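PDB 4D40: PILD processed protein from Shewanella oneidensis, which is a type IV pilin, probably a subunit that assembles into cell-surface pili involved in adhesion after its leader peptide is removed by the prepilin peptidase PilD. Local coordinates for residues Tyr12-Thr15 with Ser16-Leu20. Sequence-based numbering, arbitrary orientation.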
loop_
_atom_site.group_PDB
_atom_site.type_symbol
_atom_site.label_atom_id
_atom_site.label_comp_id
_atom_site.label_asym_id
_atom_site.label_seq_id
_atom_site.Cartn_x
_atom_site.Cartn_y
_atom_site.Cartn_z
ATOM N N TYR A 12 -6.494 -1.203 3.136
ATOM C CA TYR A 12 -6.688 -0.575 1.837
ATOM C C TYR A 12 -5.536 -0.909 0.908
ATOM O O TYR A 12 -5.740 -1.078 -0.293
ATOM C CB TYR A 12 -6.827 0.937 1.989
ATOM C CG TYR A 12 -7.109 1.662 0.696
ATOM C CD1 TYR A 12 -8.233 1.367 -0.052
ATOM C CD2 TYR A 12 -6.261 2.660 0.234
ATOM C CE1 TYR A 12 -8.503 2.030 -1.230
ATOM C CE2 TYR A 12 -6.527 3.331 -0.943
ATOM C CZ TYR A 12 -7.651 3.012 -1.671
ATOM O OH TYR A 12 -7.929 3.676 -2.842
ATOM N N LEU A 13 -4.327 -0.989 1.458
ATOM C CA LEU A 13 -3.171 -1.423 0.673
ATOM C C LEU A 13 -3.408 -2.839 0.172
ATOM O O LEU A 13 -3.056 -3.165 -0.962
ATOM C CB LEU A 13 -1.885 -1.360 1.493
ATOM C CG LEU A 13 -1.425 0.051 1.884
ATOM C CD1 LEU A 13 -0.256 -0.021 2.844
ATOM C CD2 LEU A 13 -1.041 0.837 0.661
ATOM N N VAL A 14 -4.020 -3.666 1.014
ATOM C CA VAL A 14 -4.242 -5.070 0.667
ATOM C C VAL A 14 -5.262 -5.199 -0.461
ATOM O O VAL A 14 -5.007 -5.897 -1.440
ATOM C CB VAL A 14 -4.684 -5.883 1.906
ATOM C CG1 VAL A 14 -5.273 -7.246 1.516
ATOM C CG2 VAL A 14 -3.497 -6.074 2.832
ATOM N N THR A 15 -6.402 -4.523 -0.357
ATOM C CA THR A 15 -7.403 -4.647 -1.414
ATOM C C THR A 15 -6.856 -4.012 -2.697
ATOM O O THR A 15 -7.186 -4.442 -3.803
ATOM C CB THR A 15 -8.755 -4.024 -1.020
ATOM O OG1 THR A 15 -8.568 -2.677 -0.589
ATOM C CG2 THR A 15 -9.395 -4.826 0.100
ATOM N N SER A 16 -5.986 -3.017 -2.549
ATOM C CA SER A 16 -5.333 -2.422 -3.712
ATOM C C SER A 16 -4.391 -3.413 -4.387
ATOM O O SER A 16 -4.366 -3.505 -5.616
ATOM C CB SER A 16 -4.573 -1.163 -3.314
ATOM O OG SER A 16 -5.487 -0.157 -2.888
ATOM N N ALA A 17 -3.634 -4.156 -3.588
ATOM C CA ALA A 17 -2.722 -5.163 -4.127
ATOM C C ALA A 17 -3.506 -6.269 -4.825
ATOM O O ALA A 17 -3.044 -6.836 -5.822
ATOM C CB ALA A 17 -1.851 -5.756 -3.016
ATOM N N GLN A 18 -4.685 -6.578 -4.296
ATOM C CA GLN A 18 -5.522 -7.638 -4.863
ATOM C C GLN A 18 -6.050 -7.227 -6.237
ATOM O O GLN A 18 -6.148 -8.042 -7.160
ATOM C CB GLN A 18 -6.675 -7.981 -3.912
ATOM C CG GLN A 18 -6.193 -8.664 -2.634
ATOM C CD GLN A 18 -7.257 -8.803 -1.580
ATOM O OE1 GLN A 18 -8.363 -8.279 -1.714
ATOM N NE2 GLN A 18 -6.937 -9.538 -0.516
ATOM N N ALA A 19 -6.374 -5.950 -6.379
ATOM C CA ALA A 19 -6.815 -5.434 -7.664
ATOM C C ALA A 19 -5.665 -5.456 -8.676
ATOM O O ALA A 19 -5.871 -5.758 -9.853
ATOM C CB ALA A 19 -7.363 -4.029 -7.508
ATOM N N LEU A 20 -4.460 -5.138 -8.215
ATOM C CA LEU A 20 -3.287 -5.162 -9.082
ATOM C C LEU A 20 -3.015 -6.573 -9.602
ATOM O O LEU A 20 -2.620 -6.728 -10.753
ATOM C CB LEU A 20 -2.063 -4.617 -8.346
ATOM C CG LEU A 20 -2.101 -3.106 -8.076
ATOM C CD1 LEU A 20 -1.052 -2.727 -7.048
ATOM C CD2 LEU A 20 -1.901 -2.312 -9.367
#
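In the middle of the long N-terminal helix 2-27, which lies against the antiparallel sheet as in other type IV pilins, the Y12 side chain meets S16 one turn on. The Y12 carbonyl oxygen is gripped twice by S16. The backbone N of S16 supplies the ordinary helical bond, 3.0 Å from Y12 O, while S16 OG reaches the same Y12 O at 2.8 Å. The two donors approach from opposite faces of the carbonyl plane, the hydroxyl tilted 29° from it. With OG beside its own backbone N (chi1 -66°), the S16 hydroxyl folds back along the helix onto this acceptor.

That same hydroxyl sits over the centre of one face of the Y12 ring, OG 3.9 Å above the plane. The ring comes there because CG lies anti to the backbone N (chi1 -177°), which carries it along the helix toward S16. Y12 OH bonds to the backbone N of A37, and F44 packs edge-to-face with the ring; together they hold the phenol from outside the helix.

On a more exposed side, V14 CG1 meets the amide of Q18, 3.5 Å from NE2, and the Q18 CG methylene lies 3.2 Å from V14 O. V14 O also accepts a hydrogen bond from Q18 N at 3.0 Å. L13, by contrast, turns to the sheet, touching L57 and L72.

Lying between aromatic ring and backbone, the buried S16 hydroxyl spends its proton on Y12 O, so its donor need is met within the helix and no other acceptor is required.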